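Local coordinates for microcin B17-processing protein McbB (Escherichia coli str. K-12 substr. MG1655, PDB 6GRH) that helps convert the inactive McbA precursor into the active antibiotic peptide microcin B17, at residues B[45-50]-B[78-83]; B[105-110]-B[142-147]; B[232-237]-B[272-277]. One frame throughout, in Å; residues are numbered along the deposited sequence.

From the N terminus, the chain closes its three contacts strictly in series, none nested in or crossing another. Interaction 1 closes a largely helical loop of 27 residues and joins helices 41-52 and 73-82 in the N-terminal region. Interaction 2 lies about 35 Å away, centre to centre; it folds the turn after strand 97-102 onto strand 139-144, its neighbour in the mixed sheet. Interaction 3 brings the lead-in to helix 236-254 to the end of strand 269-273, farther across that sheet. Interactions 2 and 3 touch where Glu146 CD packs on Leu234 CD1 at 3.6 Å, whereas interaction 1 stays about 17 Å from interaction 2 at the nearest atoms.

Interaction 1 of 3, residues B[45-50]-B[78-83]; sequences KVLESL and EFLITT
Phe79 O, on the helical turn that carries Leu80 against Leu47 and Leu50, is gripped by two donors of one residue: Thr83 OG1 at 2.7 Å from it and Thr83 N at 3.0 Å, arriving from opposite faces of the carbonyl plane. Thr82 holds Glu78 O in the same way, so the hydroxyls give two carbonyls of helix 73-82 a second bond. Across the contact everything is apolar. Leu80 sends its CG away from its own carbonyl carbon (chi1 -66°) and spreads two methyls over the other helix. Its CD2 lies 3.5 Å from Leu47 CD2, the two side chains lying alongside and pointing opposite ways, while Leu50 meets it tip to tip, CD1 to Leu80 CD1 at 4.0 Å. Val46 CG1 adds a looser touch on Leu80 CD1 at 4.4 Å. The short helix axes stay 12.5 Å apart and cross at -54°, a wide gap bridged by leucine side chains. The compact helical and antiparallel-sheet region is consistent with the winged-helix-like peptide-recognition domain of such proteins: Leu62 of helix 59-68 also packs on Leu80, and strands 13-23 and 34-38 back Leu47 through Ile20 and Ile38.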
loop_
_atom_site.group_PDB
_atom_site.type_symbol
_atom_site.label_atom_id
_atom_site.label_comp_id
_atom_site.label_asym_id
_atom_site.label_seq_id
_atom_site.Cartn_x
_atom_site.Cartn_y
_atom_site.Cartn_z
ATOM N N LYS B 45 24.996 31.677 36.331
ATOM C CA LYS B 45 26.089 30.760 36.671
ATOM C C LYS B 45 25.705 29.290 36.565
ATOM O O LYS B 45 26.439 28.498 35.990
ATOM C CB LYS B 45 26.665 31.080 38.073
ATOM N N VAL B 46 24.543 28.936 37.096
ATOM C CA VAL B 46 24.029 27.566 37.018
ATOM C C VAL B 46 23.864 27.135 35.568
ATOM O O VAL B 46 24.348 26.080 35.165
ATOM C CB VAL B 46 22.702 27.442 37.807
ATOM C CG1 VAL B 46 22.009 26.111 37.545
ATOM C CG2 VAL B 46 22.956 27.617 39.297
ATOM N N LEU B 47 23.185 27.967 34.778
ATOM C CA LEU B 47 22.954 27.667 33.387
ATOM C C LEU B 47 24.263 27.511 32.599
ATOM O O LEU B 47 24.377 26.603 31.806
ATOM C CB LEU B 47 22.042 28.726 32.739
ATOM C CG LEU B 47 20.634 28.780 33.288
ATOM C CD1 LEU B 47 19.948 30.081 32.850
ATOM C CD2 LEU B 47 19.823 27.550 32.900
ATOM N N GLU B 48 25.234 28.380 32.823
ATOM C CA GLU B 48 26.557 28.233 32.197
ATOM C C GLU B 48 27.251 26.896 32.526
ATOM O O GLU B 48 27.823 26.247 31.637
ATOM C CB GLU B 48 27.453 29.411 32.569
ATOM C CG GLU B 48 27.001 30.669 31.845
ATOM C CD GLU B 48 27.739 31.922 32.260
ATOM O OE1 GLU B 48 28.207 32.007 33.428
ATOM O OE2 GLU B 48 27.817 32.841 31.409
ATOM N N SER B 49 27.201 26.477 33.791
ATOM C CA SER B 49 27.787 25.192 34.184
ATOM C C SER B 49 27.044 24.020 33.569
ATOM O O SER B 49 27.678 23.089 33.078
ATOM C CB SER B 49 27.809 24.989 35.692
ATOM O OG SER B 49 27.915 23.589 35.937
ATOM N N LEU B 50 25.710 24.068 33.583
ATOM C CA LEU B 50 24.924 23.045 32.916
ATOM C C LEU B 50 25.231 22.975 31.424
ATOM O O LEU B 50 25.250 21.874 30.858
ATOM C CB LEU B 50 23.410 23.247 33.117
ATOM C CG LEU B 50 22.875 22.985 34.530
ATOM C CD1 LEU B 50 21.386 23.272 34.618
ATOM C CD2 LEU B 50 23.146 21.545 34.939
ATOM N N GLU B 78 12.352 23.570 39.422
ATOM C CA GLU B 78 11.087 23.894 38.751
ATOM C C GLU B 78 11.289 24.853 37.563
ATOM O O GLU B 78 10.678 24.690 36.498
ATOM C CB GLU B 78 10.102 24.512 39.755
ATOM C CG GLU B 78 8.676 24.565 39.245
ATOM C CD GLU B 78 7.716 25.211 40.237
ATOM O OE1 GLU B 78 8.144 25.703 41.322
ATOM O OE2 GLU B 78 6.507 25.223 39.917
ATOM N N PHE B 79 12.142 25.849 37.759
ATOM C CA PHE B 79 12.501 26.784 36.687
ATOM C C PHE B 79 13.199 26.047 35.536
ATOM O O PHE B 79 12.834 26.214 34.373
ATOM C CB PHE B 79 13.391 27.912 37.232
ATOM C CG PHE B 79 13.939 28.815 36.169
ATOM C CD1 PHE B 79 13.185 29.874 35.687
ATOM C CD2 PHE B 79 15.170 28.574 35.603
ATOM C CE1 PHE B 79 13.672 30.710 34.709
ATOM C CE2 PHE B 79 15.658 29.407 34.602
ATOM C CZ PHE B 79 14.911 30.481 34.175
ATOM N N LEU B 80 14.191 25.228 35.880
ATOM C CA LEU B 80 14.979 24.521 34.881
ATOM C C LEU B 80 14.133 23.525 34.094
ATOM O O LEU B 80 14.350 23.356 32.909
ATOM C CB LEU B 80 16.173 23.816 35.541
ATOM C CG LEU B 80 17.226 24.758 36.160
ATOM C CD1 LEU B 80 18.225 23.995 37.018
ATOM C CD2 LEU B 80 17.950 25.563 35.104
ATOM N N ILE B 81 13.174 22.876 34.762
ATOM C CA ILE B 81 12.301 21.908 34.128
ATOM C C ILE B 81 11.271 22.617 33.232
ATOM O O ILE B 81 11.064 22.206 32.080
ATOM C CB ILE B 81 11.549 21.021 35.147
ATOM C CG1 ILE B 81 12.532 20.029 35.791
ATOM C CG2 ILE B 81 10.398 20.249 34.484
ATOM C CD1 ILE B 81 12.021 19.410 37.076
ATOM N N THR B 82 10.616 23.638 33.777
ATOM C CA THR B 82 9.512 24.293 33.063
ATOM C C THR B 82 10.006 25.039 31.837
ATOM O O THR B 82 9.319 25.029 30.830
ATOM C CB THR B 82 8.679 25.226 33.958
ATOM O OG1 THR B 82 9.535 26.176 34.606
ATOM C CG2 THR B 82 7.923 24.437 34.995
ATOM N N THR B 83 11.208 25.621 31.897
ATOM C CA THR B 83 11.782 26.342 30.756
ATOM C C THR B 83 12.404 25.472 29.675
ATOM O O THR B 83 12.706 26.002 28.613
ATOM C CB THR B 83 12.822 27.401 31.202
ATOM O OG1 THR B 83 13.913 26.767 31.922
ATOM C CG2 THR B 83 12.167 28.473 32.051
#

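Interaction 2 of 3, residues B[105-110]-B[142-147]; sequences PHLFSN and WLHLEN
Phe108 turns the edge of its ring toward the face of the His144 imidazole in an offset edge-to-face pair, with centroids 5.7 Å apart and planes at 86°. His144 CD2 lies at the phenyl edge, in the ring plane, 3.9 Å from Phe108 CZ, and one phenyl face carries Leu107 CB, 4.2 Å above the plane and toward the rim. His144 lies on strand 139-144 of a mixed sheet whose parallel half resembles the Rossmann-like core of E1-type proteins; Phe108 lies in the loop after neighbouring strand 97-102, where Pro105 starts a 3-10 turn. The histidine leaves the strand with CG opposite its backbone N (chi1 174°), which carries the ring toward that loop. Leu107 crosses the imidazole at about a right angle and sets its CD2 4.1 Å from His144 NE2. The other ring nitrogen, His144 ND1, is hydrogen-bonded to Ser171 OG on strand 167-174, the same hydroxyl that partners Trp142 NE1; this shared serine should limit rotation of the histidine ring. Ile246 packs on both Phe108 and Trp142, so helix 236-254 covers these two side chains. Farther along the chain, Glu146 forms a salt bridge with Arg239 of that helix. The loop is kept in shape by its own bonds: Phe108 N to Pro105 O at 2.9 Å closes the 3-10 turn, and His106 O accepts from both Ser109 N and Ser109 OG, the hydroxyl at 3.2 Å and tilted 17° from the carbonyl plane.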
loop_
_atom_site.group_PDB
_atom_site.type_symbol
_atom_site.label_atom_id
_atom_site.label_comp_id
_atom_site.label_asym_id
_atom_site.label_seq_id
_atom_site.Cartn_x
_atom_site.Cartn_y
_atom_site.Cartn_z
ATOM N N PRO B 105 34.598 1.391 11.539
ATOM C CA PRO B 105 34.577 1.887 12.921
ATOM C C PRO B 105 35.159 3.278 13.099
ATOM O O PRO B 105 34.728 3.989 13.992
ATOM C CB PRO B 105 35.415 0.858 13.684
ATOM C CG PRO B 105 36.322 0.270 12.652
ATOM C CD PRO B 105 35.480 0.216 11.394
ATOM N N HIS B 106 36.143 3.648 12.278
ATOM C CA HIS B 106 36.695 5.021 12.280
ATOM C C HIS B 106 35.652 6.160 12.098
ATOM O O HIS B 106 35.829 7.229 12.656
ATOM C CB HIS B 106 37.854 5.163 11.269
ATOM C CG HIS B 106 37.506 4.722 9.877
ATOM N ND1 HIS B 106 37.318 3.396 9.532
ATOM C CD2 HIS B 106 37.305 5.437 8.742
ATOM C CE1 HIS B 106 37.032 3.313 8.246
ATOM N NE2 HIS B 106 37.019 4.538 7.744
ATOM N N LEU B 107 34.552 5.912 11.376
ATOM C CA LEU B 107 33.437 6.878 11.272
ATOM C C LEU B 107 32.837 7.216 12.642
ATOM O O LEU B 107 32.256 8.278 12.817
ATOM C CB LEU B 107 32.328 6.361 10.324
ATOM C CG LEU B 107 30.992 7.136 10.223
ATOM C CD1 LEU B 107 31.237 8.561 9.690
ATOM C CD2 LEU B 107 29.954 6.372 9.364
ATOM N N PHE B 108 32.992 6.311 13.609
ATOM C CA PHE B 108 32.419 6.463 14.938
ATOM C C PHE B 108 33.451 6.714 16.020
ATOM O O PHE B 108 33.121 6.597 17.188
ATOM C CB PHE B 108 31.657 5.199 15.304
ATOM C CG PHE B 108 30.570 4.868 14.350
ATOM C CD1 PHE B 108 30.752 3.900 13.387
ATOM C CD2 PHE B 108 29.371 5.548 14.404
ATOM C CE1 PHE B 108 29.723 3.576 12.504
ATOM C CE2 PHE B 108 28.338 5.231 13.531
ATOM C CZ PHE B 108 28.524 4.246 12.572
ATOM N N SER B 109 34.662 7.098 15.641
ATOM C CA SER B 109 35.748 7.213 16.612
ATOM C C SER B 109 35.522 8.315 17.667
ATOM O O SER B 109 36.154 8.288 18.713
ATOM C CB SER B 109 37.075 7.423 15.905
ATOM O OG SER B 109 37.065 8.645 15.219
ATOM N N ASN B 110 34.639 9.278 17.406
ATOM C CA ASN B 110 34.263 10.257 18.428
ATOM C C ASN B 110 32.834 10.076 18.978
ATOM O O ASN B 110 32.408 10.855 19.828
ATOM C CB ASN B 110 34.490 11.674 17.882
ATOM C CG ASN B 110 35.964 11.997 17.683
ATOM O OD1 ASN B 110 36.384 12.383 16.591
ATOM N ND2 ASN B 110 36.762 11.809 18.718
ATOM N N TRP B 142 23.991 -2.364 17.315
ATOM C CA TRP B 142 23.848 -1.668 16.056
ATOM C C TRP B 142 24.932 -2.145 15.100
ATOM O O TRP B 142 26.107 -1.935 15.349
ATOM C CB TRP B 142 23.950 -0.144 16.242
ATOM C CG TRP B 142 23.475 0.597 15.016
ATOM C CD1 TRP B 142 24.005 0.498 13.740
ATOM C CD2 TRP B 142 22.376 1.495 14.916
ATOM N NE1 TRP B 142 23.312 1.302 12.881
ATOM C CE2 TRP B 142 22.291 1.900 13.558
ATOM C CE3 TRP B 142 21.454 2.005 15.836
ATOM C CZ2 TRP B 142 21.318 2.791 13.094
ATOM C CZ3 TRP B 142 20.480 2.883 15.384
ATOM C CH2 TRP B 142 20.420 3.265 14.015
ATOM N N LEU B 143 24.533 -2.801 13.999
ATOM C CA LEU B 143 25.477 -3.240 12.979
ATOM C C LEU B 143 25.382 -2.324 11.769
ATOM O O LEU B 143 24.348 -2.291 11.125
ATOM C CB LEU B 143 25.184 -4.673 12.588
ATOM C CG LEU B 143 25.951 -5.306 11.431
ATOM C CD1 LEU B 143 27.459 -5.323 11.663
ATOM C CD2 LEU B 143 25.414 -6.726 11.217
ATOM N N HIS B 144 26.455 -1.598 11.461
ATOM C CA HIS B 144 26.455 -0.649 10.362
ATOM C C HIS B 144 27.479 -1.116 9.338
ATOM O O HIS B 144 28.657 -1.239 9.660
ATOM C CB HIS B 144 26.771 0.762 10.849
ATOM C CG HIS B 144 26.936 1.752 9.746
ATOM N ND1 HIS B 144 25.872 2.208 9.005
ATOM C CD2 HIS B 144 28.039 2.313 9.210
ATOM C CE1 HIS B 144 26.317 3.042 8.080
ATOM N NE2 HIS B 144 27.624 3.152 8.206
ATOM N N LEU B 145 27.022 -1.332 8.097
ATOM C CA LEU B 145 27.874 -1.790 7.000
ATOM C C LEU B 145 27.852 -0.852 5.789
ATOM O O LEU B 145 26.778 -0.602 5.222
ATOM C CB LEU B 145 27.424 -3.177 6.548
ATOM C CG LEU B 145 27.527 -4.271 7.611
ATOM C CD1 LEU B 145 26.969 -5.586 7.094
ATOM C CD2 LEU B 145 28.972 -4.446 8.050
ATOM N N GLU B 146 29.016 -0.323 5.412
ATOM C CA GLU B 146 29.211 0.297 4.095
ATOM C C GLU B 146 29.367 -0.747 3.000
ATOM O O GLU B 146 28.810 -0.608 1.908
ATOM C CB GLU B 146 30.423 1.242 4.081
ATOM C CG GLU B 146 30.107 2.578 4.692
ATOM C CD GLU B 146 31.101 3.696 4.413
ATOM O OE1 GLU B 146 31.965 3.607 3.509
ATOM O OE2 GLU B 146 30.950 4.707 5.114
ATOM N N ASN B 147 30.127 -1.795 3.279
ATOM C CA ASN B 147 30.315 -2.863 2.321
ATOM C C ASN B 147 29.511 -4.069 2.788
ATOM O O ASN B 147 29.980 -4.894 3.560
ATOM C CB ASN B 147 31.790 -3.140 2.149
ATOM C CG ASN B 147 32.542 -1.893 1.740
ATOM O OD1 ASN B 147 32.156 -1.208 0.780
ATOM N ND2 ASN B 147 33.594 -1.552 2.491
#

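Interaction 3 of 3, residues B[232-237]-B[272-277]; sequences LALGES and ADLITC
Just two methyl pairs, Leu234 with Leu274 and Leu232 with Ile275, make this thin contact, with no hydrogen bond across it, beside a carboxylate that takes two backbone N-H groups. It joins the extended lead-in of helix 236-254, with Gly235 at its N-cap, to an Asx turn, seen in one conformer of Asp273, that starts at this last residue of strand 269-273 of the mixed sheet. Leu234 CD2 lies 4.3 Å from Leu274 CD1. Leu274 swings its CG opposite the carbonyl carbon (chi1 -68°), and its CB leaves the backbone toward the lead-in, where Tyr173 packs on both leucines. The more exposed pair sets Leu232 CD1 4.4 Å from Ile275 CD1; Leu232 has two conformers, so this touch is less certain. Leu274 O accepts from His244 NE2 and Arg248 NE of a second McbB subunit, which also binds Glu236 and Ser237, placing the contact at the McbB-McbB interface. In the Asp273 conformer described, and perhaps not in the other, OD2 takes Ile275 N at 2.8 Å, almost in line with the C-O bond but with a bent N-H (139°), and Thr276 N at 3.1 Å from above the carboxylate plane.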
loop_
_atom_site.group_PDB
_atom_site.type_symbol
_atom_site.label_atom_id
_atom_site.label_comp_id
_atom_site.label_asym_id
_atom_site.label_seq_id
_atom_site.Cartn_x
_atom_site.Cartn_y
_atom_site.Cartn_z
ATOM N N LEU B 232 25.037 3.520 -4.415
ATOM C CA LEU B 232 25.856 4.620 -4.917
ATOM C C LEU B 232 27.063 4.778 -4.006
ATOM O O LEU B 232 27.000 4.465 -2.817
ATOM C CB LEU B 232 25.074 5.936 -4.988
ATOM C CG LEU B 232 24.140 6.188 -6.183
ATOM C CD1 LEU B 232 23.757 7.658 -6.197
ATOM C CD2 LEU B 232 24.750 5.803 -7.522
ATOM N N ALA B 233 28.153 5.255 -4.596
ATOM C CA ALA B 233 29.411 5.526 -3.895
ATOM C C ALA B 233 29.199 6.646 -2.866
ATOM O O ALA B 233 28.531 7.631 -3.138
ATOM C CB ALA B 233 30.508 5.903 -4.889
ATOM N N LEU B 234 29.763 6.476 -1.683
ATOM C CA LEU B 234 29.539 7.388 -0.593
ATOM C C LEU B 234 30.613 8.450 -0.539
ATOM O O LEU B 234 31.780 8.154 -0.761
ATOM C CB LEU B 234 29.489 6.634 0.735
ATOM C CG LEU B 234 28.346 5.632 0.874
ATOM C CD1 LEU B 234 28.462 4.922 2.213
ATOM C CD2 LEU B 234 27.007 6.327 0.790
ATOM N N GLY B 235 30.198 9.684 -0.251
ATOM C CA GLY B 235 31.104 10.785 0.020
ATOM C C GLY B 235 30.979 11.151 1.479
ATOM O O GLY B 235 30.144 10.553 2.202
ATOM N N GLU B 236 31.779 12.139 1.909
ATOM C CA GLU B 236 31.734 12.640 3.274
ATOM C C GLU B 236 30.324 13.096 3.673
ATOM O O GLU B 236 29.889 12.827 4.792
ATOM C CB GLU B 236 32.740 13.780 3.522
ATOM C CG GLU B 236 32.923 14.138 5.007
ATOM C CD GLU B 236 33.484 15.544 5.328
ATOM O OE1 GLU B 236 34.506 15.988 4.763
ATOM O OE2 GLU B 236 32.895 16.223 6.212
ATOM N N SER B 237 29.600 13.773 2.783
ATOM C CA SER B 237 28.291 14.298 3.190
ATOM C C SER B 237 27.274 13.174 3.444
ATOM O O SER B 237 26.495 13.261 4.378
ATOM C CB SER B 237 27.755 15.312 2.184
ATOM O OG SER B 237 27.333 14.652 1.007
ATOM N N ALA B 272 16.050 6.432 4.205
ATOM C CA ALA B 272 16.309 7.799 3.763
ATOM C C ALA B 272 16.802 7.781 2.325
ATOM O O ALA B 272 17.730 7.052 2.001
ATOM C CB ALA B 272 17.334 8.468 4.663
ATOM N N ASP B 273 16.172 8.558 1.455
ATOM C CA ASP B 273 16.687 8.757 0.120
ATOM C C ASP B 273 17.835 9.762 0.189
ATOM O O ASP B 273 17.624 10.910 0.570
ATOM C CB ASP B 273 15.581 9.267 -0.802
ATOM C CG ASP B 273 16.022 9.355 -2.248
ATOM O OD1 ASP B 273 15.370 8.730 -3.114
ATOM O OD2 ASP B 273 17.023 10.042 -2.542
ATOM N N LEU B 274 19.046 9.335 -0.171
ATOM C CA LEU B 274 20.228 10.195 -0.074
ATOM C C LEU B 274 20.257 11.370 -1.060
ATOM O O LEU B 274 21.015 12.332 -0.858
ATOM C CB LEU B 274 21.508 9.377 -0.175
ATOM C CG LEU B 274 21.764 8.443 1.008
ATOM C CD1 LEU B 274 22.909 7.489 0.687
ATOM C CD2 LEU B 274 22.019 9.216 2.282
ATOM N N ILE B 275 19.423 11.310 -2.100
ATOM C CA ILE B 275 19.312 12.396 -3.073
ATOM C C ILE B 275 18.355 13.489 -2.561
ATOM O O ILE B 275 18.733 14.652 -2.461
ATOM C CB ILE B 275 18.847 11.880 -4.459
ATOM C CG1 ILE B 275 19.694 10.680 -4.927
ATOM C CG2 ILE B 275 18.908 13.002 -5.518
ATOM C CD1 ILE B 275 21.191 10.946 -4.961
ATOM N N THR B 276 17.116 13.110 -2.261
ATOM C CA THR B 276 16.105 14.069 -1.816
ATOM C C THR B 276 16.155 14.356 -0.341
ATOM O O THR B 276 15.523 15.300 0.107
ATOM C CB THR B 276 14.661 13.591 -2.123
ATOM O OG1 THR B 276 14.395 12.383 -1.391
ATOM C CG2 THR B 276 14.469 13.409 -3.593
ATOM N N CYS B 277 16.868 13.528 0.418
ATOM C CA CYS B 277 16.899 13.557 1.882
ATOM C C CYS B 277 15.570 13.311 2.601
ATOM O O CYS B 277 15.461 13.615 3.779
ATOM C CB CYS B 277 17.603 14.812 2.425
ATOM S SG CYS B 277 19.156 15.174 1.562
#